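Local coordinates for carboxynorspermidine decarboxylase (Campylobacter jejuni subsp. jejuni 81116, PDB 3N29), which probably decarboxylates carboxynorspermidine to the polyamine norspermidine, using pyridoxal-5'-phosphate as cofactor in a beta/alpha-barrel fold, at residues A[38-52]-A[390-403]. Sequence-based numbering, arbitrary orientation.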
loop_
_atom_site.group_PDB
_atom_site.type_symbol
_atom_site.label_atom_id
_atom_site.label_comp_id
_atom_site.label_asym_id
_atom_site.label_seq_id
_atom_site.Cartn_x
_atom_site.Cartn_y
_atom_site.Cartn_z
ATOM N N PHE A 38 14.302 7.855 23.483
ATOM C CA PHE A 38 15.442 8.240 22.601
ATOM C C PHE A 38 16.023 7.132 21.680
ATOM O O PHE A 38 15.924 5.939 21.981
ATOM C CB PHE A 38 16.562 8.812 23.436
ATOM C CG PHE A 38 17.600 9.493 22.627
ATOM C CD1 PHE A 38 18.765 8.821 22.260
ATOM C CD2 PHE A 38 17.403 10.807 22.186
ATOM C CE1 PHE A 38 19.730 9.461 21.482
ATOM C CE2 PHE A 38 18.365 11.440 21.410
ATOM C CZ PHE A 38 19.527 10.762 21.059
ATOM N N TYR A 39 16.701 7.569 20.610
ATOM C CA TYR A 39 16.900 6.808 19.364
ATOM C C TYR A 39 18.264 6.128 19.017
ATOM O O TYR A 39 18.241 5.202 18.226
ATOM C CB TYR A 39 16.546 7.751 18.179
ATOM C CG TYR A 39 15.118 8.302 18.159
ATOM C CD1 TYR A 39 14.813 9.459 17.472
ATOM C CD2 TYR A 39 14.071 7.659 18.831
ATOM C CE1 TYR A 39 13.484 9.962 17.431
ATOM C CE2 TYR A 39 12.723 8.165 18.798
ATOM C CZ TYR A 39 12.444 9.308 18.096
ATOM O OH TYR A 39 11.125 9.784 18.039
ATOM N N GLU A 40 19.423 6.544 19.552
ATOM C CA GLU A 40 20.753 6.078 18.983
ATOM C C GLU A 40 21.050 4.574 18.759
ATOM O O GLU A 40 21.654 4.240 17.728
ATOM C CB GLU A 40 21.975 6.694 19.742
ATOM C CG GLU A 40 23.407 5.940 19.539
ATOM C CD GLU A 40 24.049 6.124 18.120
ATOM O OE1 GLU A 40 24.544 7.239 17.829
ATOM O OE2 GLU A 40 24.072 5.159 17.302
ATOM N N LYS A 41 20.734 3.666 19.685
ATOM C CA LYS A 41 21.165 2.242 19.497
ATOM C C LYS A 41 20.201 1.387 18.629
ATOM O O LYS A 41 20.493 0.218 18.338
ATOM C CB LYS A 41 21.445 1.505 20.850
ATOM C CG LYS A 41 22.937 1.039 21.125
ATOM C CD LYS A 41 23.001 -0.452 21.689
ATOM C CE LYS A 41 24.403 -0.937 22.218
ATOM N NZ LYS A 41 24.306 -2.107 23.239
ATOM N N ILE A 42 19.084 1.966 18.195
ATOM C CA ILE A 42 18.040 1.176 17.542
ATOM C C ILE A 42 18.370 0.687 16.131
ATOM O O ILE A 42 19.125 1.275 15.447
ATOM C CB ILE A 42 16.683 1.882 17.582
ATOM C CG1 ILE A 42 16.666 3.136 16.741
ATOM C CG2 ILE A 42 16.313 2.265 19.047
ATOM C CD1 ILE A 42 15.296 3.499 16.312
ATOM N N GLN A 43 17.851 -0.471 15.779
ATOM C CA GLN A 43 17.846 -0.927 14.411
ATOM C C GLN A 43 16.832 0.052 13.756
ATOM O O GLN A 43 15.735 0.291 14.314
ATOM C CB GLN A 43 17.289 -2.362 14.353
ATOM C CG GLN A 43 17.783 -3.399 13.244
ATOM C CD GLN A 43 17.152 -3.262 11.828
ATOM O OE1 GLN A 43 15.904 -3.316 11.629
ATOM N NE2 GLN A 43 18.045 -3.153 10.812
ATOM N N THR A 44 17.170 0.569 12.580
ATOM C CA THR A 44 16.214 1.401 11.818
ATOM C C THR A 44 15.871 0.620 10.595
ATOM O O THR A 44 16.634 -0.226 10.185
ATOM C CB THR A 44 16.809 2.785 11.413
ATOM O OG1 THR A 44 18.078 2.562 10.770
ATOM C CG2 THR A 44 16.966 3.673 12.663
ATOM N N PRO A 45 14.696 0.845 10.034
ATOM C CA PRO A 45 13.754 1.833 10.515
ATOM C C PRO A 45 12.832 1.324 11.590
ATOM O O PRO A 45 12.735 0.067 11.820
ATOM C CB PRO A 45 12.941 2.177 9.253
ATOM C CG PRO A 45 12.963 0.866 8.479
ATOM C CD PRO A 45 14.295 0.260 8.757
ATOM N N ALA A 46 12.159 2.256 12.270
ATOM C CA ALA A 46 11.256 1.836 13.342
ATOM C C ALA A 46 10.133 2.868 13.499
ATOM O O ALA A 46 10.386 4.050 13.520
ATOM C CB ALA A 46 12.063 1.649 14.753
ATOM N N TYR A 47 8.898 2.444 13.709
ATOM C CA TYR A 47 7.872 3.363 14.142
ATOM C C TYR A 47 7.919 3.354 15.696
ATOM O O TYR A 47 7.861 2.259 16.277
ATOM C CB TYR A 47 6.470 2.908 13.746
ATOM C CG TYR A 47 6.173 2.730 12.242
ATOM C CD1 TYR A 47 5.741 3.779 11.490
ATOM C CD2 TYR A 47 6.369 1.504 11.608
ATOM C CE1 TYR A 47 5.468 3.624 10.150
ATOM C CE2 TYR A 47 6.076 1.346 10.269
ATOM C CZ TYR A 47 5.678 2.425 9.524
ATOM O OH TYR A 47 5.320 2.252 8.163
ATOM N N ILE A 48 7.973 4.513 16.322
ATOM C CA ILE A 48 8.084 4.602 17.766
ATOM C C ILE A 48 6.927 5.391 18.364
ATOM O O ILE A 48 6.757 6.593 18.137
ATOM C CB ILE A 48 9.449 5.161 18.177
ATOM C CG1 ILE A 48 10.578 4.388 17.512
ATOM C CG2 ILE A 48 9.573 5.092 19.753
ATOM C CD1 ILE A 48 11.980 4.916 17.902
ATOM N N LEU A 49 6.035 4.683 18.986
ATOM C CA LEU A 49 4.891 5.325 19.677
ATOM C C LEU A 49 5.309 5.763 21.058
ATOM O O LEU A 49 6.016 5.011 21.744
ATOM C CB LEU A 49 3.755 4.362 19.757
ATOM C CG LEU A 49 2.525 4.726 20.620
ATOM C CD1 LEU A 49 1.728 5.705 19.926
ATOM C CD2 LEU A 49 1.654 3.526 20.724
ATOM N N GLU A 50 4.862 6.948 21.464
ATOM C CA GLU A 50 5.253 7.525 22.740
ATOM C C GLU A 50 4.068 7.421 23.678
ATOM O O GLU A 50 3.032 7.992 23.419
ATOM C CB GLU A 50 5.764 8.932 22.569
ATOM C CG GLU A 50 7.016 9.004 21.698
ATOM C CD GLU A 50 7.399 10.424 21.315
ATOM O OE1 GLU A 50 7.552 11.282 22.226
ATOM O OE2 GLU A 50 7.540 10.698 20.111
ATOM N N GLU A 51 4.223 6.604 24.717
ATOM C CA GLU A 51 3.142 6.373 25.667
ATOM C C GLU A 51 2.578 7.662 26.232
ATOM O O GLU A 51 1.356 7.825 26.310
ATOM C CB GLU A 51 3.562 5.369 26.761
ATOM C CG GLU A 51 2.511 5.178 27.812
ATOM C CD GLU A 51 2.887 4.106 28.844
ATOM O OE1 GLU A 51 3.971 3.493 28.747
ATOM O OE2 GLU A 51 2.061 3.910 29.747
ATOM N N ASP A 52 3.451 8.572 26.664
ATOM C CA ASP A 52 3.024 9.819 27.259
ATOM C C ASP A 52 2.085 10.626 26.333
ATOM O O ASP A 52 1.128 11.240 26.796
ATOM C CB ASP A 52 4.204 10.724 27.691
ATOM C CG ASP A 52 4.965 10.193 28.961
ATOM O OD1 ASP A 52 4.362 9.458 29.785
ATOM O OD2 ASP A 52 6.190 10.472 29.073
ATOM N N ARG A 390 12.756 -4.191 4.047
ATOM C CA ARG A 390 12.606 -4.528 5.432
ATOM C C ARG A 390 11.626 -3.589 6.105
ATOM O O ARG A 390 11.777 -2.399 6.066
ATOM C CB ARG A 390 13.977 -4.457 6.146
ATOM C CG ARG A 390 13.985 -4.956 7.609
ATOM C CD ARG A 390 15.485 -5.163 8.184
ATOM N NE ARG A 390 16.588 -5.115 7.180
ATOM C CZ ARG A 390 17.910 -5.127 7.493
ATOM N NH1 ARG A 390 18.277 -5.242 8.759
ATOM N NH2 ARG A 390 18.874 -5.044 6.558
ATOM N N LEU A 391 10.631 -4.153 6.725
ATOM C CA LEU A 391 9.604 -3.374 7.439
ATOM C C LEU A 391 10.191 -2.629 8.636
ATOM O O LEU A 391 11.090 -3.156 9.327
ATOM C CB LEU A 391 8.565 -4.362 7.999
ATOM C CG LEU A 391 7.604 -4.909 6.985
ATOM C CD1 LEU A 391 6.911 -6.222 7.487
ATOM C CD2 LEU A 391 6.546 -3.841 6.648
ATOM N N PRO A 392 9.632 -1.462 8.958
ATOM C CA PRO A 392 10.046 -0.816 10.230
ATOM C C PRO A 392 9.488 -1.623 11.369
ATOM O O PRO A 392 8.334 -2.028 11.282
ATOM C CB PRO A 392 9.392 0.581 10.155
ATOM C CG PRO A 392 9.143 0.755 8.612
ATOM C CD PRO A 392 8.682 -0.620 8.224
ATOM N N ASN A 393 10.296 -1.806 12.429
ATOM C CA ASN A 393 9.835 -2.422 13.637
ATOM C C ASN A 393 8.880 -1.480 14.364
ATOM O O ASN A 393 8.850 -0.278 14.112
ATOM C CB ASN A 393 11.012 -2.803 14.552
ATOM C CG ASN A 393 11.960 -3.858 13.919
ATOM O OD1 ASN A 393 11.517 -4.788 13.253
ATOM N ND2 ASN A 393 13.271 -3.672 14.122
ATOM N N LEU A 394 8.057 -2.081 15.186
ATOM C CA LEU A 394 7.138 -1.348 16.058
ATOM C C LEU A 394 7.708 -1.294 17.467
ATOM O O LEU A 394 7.990 -2.321 18.061
ATOM C CB LEU A 394 5.788 -2.017 16.034
ATOM C CG LEU A 394 5.104 -2.315 14.701
ATOM C CD1 LEU A 394 3.632 -2.840 14.998
ATOM C CD2 LEU A 394 5.168 -1.155 13.723
ATOM N N MET A 395 7.860 -0.096 18.006
ATOM C CA MET A 395 8.418 0.104 19.324
ATOM C C MET A 395 7.573 1.099 20.108
ATOM O O MET A 395 6.847 1.931 19.526
ATOM C CB MET A 395 9.870 0.643 19.208
ATOM C CG MET A 395 10.835 -0.211 18.298
ATOM S SD MET A 395 12.585 0.422 18.395
ATOM C CE MET A 395 13.104 -0.630 19.724
ATOM N N LEU A 396 7.699 1.000 21.408
ATOM C CA LEU A 396 6.985 1.778 22.394
ATOM C C LEU A 396 7.975 2.448 23.303
ATOM O O LEU A 396 8.715 1.785 24.003
ATOM C CB LEU A 396 6.018 0.882 23.187
ATOM C CG LEU A 396 5.258 1.673 24.271
ATOM C CD1 LEU A 396 4.281 2.595 23.623
ATOM C CD2 LEU A 396 4.600 0.786 25.322
ATOM N N LEU A 397 7.985 3.781 23.347
ATOM C CA LEU A 397 8.715 4.510 24.357
ATOM C C LEU A 397 7.758 4.719 25.505
ATOM O O LEU A 397 6.811 5.487 25.412
ATOM C CB LEU A 397 9.198 5.874 23.829
ATOM C CG LEU A 397 9.977 6.761 24.797
ATOM C CD1 LEU A 397 11.302 6.067 25.156
ATOM C CD2 LEU A 397 10.261 8.204 24.208
ATOM N N ASP A 398 8.005 4.038 26.589
ATOM C CA ASP A 398 7.039 3.951 27.660
ATOM C C ASP A 398 7.077 5.099 28.620
ATOM O O ASP A 398 7.835 6.035 28.438
ATOM C CB ASP A 398 7.095 2.577 28.355
ATOM C CG ASP A 398 8.295 2.389 29.230
ATOM O OD1 ASP A 398 8.907 3.400 29.655
ATOM O OD2 ASP A 398 8.557 1.191 29.582
ATOM N N HIS A 399 6.219 5.070 29.629
ATOM C CA HIS A 399 6.089 6.220 30.539
ATOM C C HIS A 399 7.294 6.482 31.405
ATOM O O HIS A 399 7.395 7.573 32.003
ATOM C CB HIS A 399 4.838 6.089 31.390
ATOM C CG HIS A 399 4.864 4.919 32.309
ATOM N ND1 HIS A 399 4.505 3.641 31.916
ATOM C CD2 HIS A 399 5.234 4.829 33.609
ATOM C CE1 HIS A 399 4.634 2.821 32.952
ATOM N NE2 HIS A 399 5.067 3.519 33.986
ATOM N N LYS A 400 8.200 5.501 31.498
ATOM C CA LYS A 400 9.472 5.666 32.201
ATOM C C LYS A 400 10.579 6.064 31.213
ATOM O O LYS A 400 11.732 6.068 31.572
ATOM C CB LYS A 400 9.854 4.374 32.942
ATOM C CG LYS A 400 8.941 4.060 34.122
ATOM C CD LYS A 400 9.227 2.739 34.840
ATOM C CE LYS A 400 8.533 2.721 36.211
ATOM N NZ LYS A 400 8.809 1.494 37.036
ATOM N N ASN A 401 10.231 6.423 29.985
ATOM C CA ASN A 401 11.230 6.702 28.960
ATOM C C ASN A 401 12.139 5.517 28.629
ATOM O O ASN A 401 13.255 5.710 28.236
ATOM C CB ASN A 401 12.097 7.928 29.338
ATOM C CG ASN A 401 11.439 9.236 28.965
ATOM O OD1 ASN A 401 11.450 10.161 29.754
ATOM N ND2 ASN A 401 10.818 9.307 27.803
ATOM N N GLU A 402 11.607 4.303 28.695
ATOM C CA GLU A 402 12.267 3.103 28.259
ATOM C C GLU A 402 11.640 2.578 26.936
ATOM O O GLU A 402 10.395 2.561 26.793
ATOM C CB GLU A 402 12.151 2.084 29.389
ATOM C CG GLU A 402 12.908 2.600 30.656
ATOM C CD GLU A 402 12.986 1.565 31.792
ATOM O OE1 GLU A 402 11.955 1.207 32.427
ATOM O OE2 GLU A 402 14.105 1.114 32.044
ATOM N N LEU A 403 12.512 2.204 25.994
ATOM C CA LEU A 403 12.123 1.812 24.629
ATOM C C LEU A 403 11.944 0.308 24.640
ATOM O O LEU A 403 12.889 -0.430 25.039
ATOM C CB LEU A 403 13.243 2.203 23.670
ATOM C CG LEU A 403 12.980 2.081 22.183
ATOM C CD1 LEU A 403 11.781 2.969 21.856
ATOM C CD2 LEU A 403 14.187 2.565 21.372
HETATM O O HOH W 1 14.114 -1.406 15.802
HETATM O O HOH W 2 6.333 8.140 26.524
#
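Gln43 sets its amide plane nearly parallel to the Arg390 guanidinium (2°) but offset from it. Its NE2 and Arg390 NH1, 2.9 Å apart, are two donors that share Asp124 of the second subunit, weakly from Gln43; Arg390 NH2 pairs with Glu125 there. Water 1 links Gln43 O to Asn393 ND2, whose OD1 accepts from Phe409 N. At Pro45, after a cis peptide bond, O takes Asn393 N at 3.1 Å, and strands 46-50 and 393-397, from near the two chain ends, pair in parallel within the mixed sheet beside the barrel, strand 279-290 antiparallel on the other side of 46-50. Tyr47 N gives to Asn393 O at 2.8 Å and Tyr47 O receives Met395 N. With CG beside its own backbone N (chi1 -60°), the Tyr47 ring reaches Pro392, CE2 to CB 3.4 Å, while CD2 meets Leu394 CD2. On the other face Ile48 CG2 touches Leu403 CD1 at 3.7 Å. Leu49 N gives to Met395 O, and Leu49 O takes Leu397 N at 2.8 Å. Glu51 N bonds Leu397 O; its extended side chain brings OE1 2.9 Å from His399 N, above the carboxylate plane, with a weaker bond from His399 ND1. These bonds tie the start of helix 51-68 to the turn after strand 393-397; with Arg55 on OE2, the buried carboxylate is probably ionised.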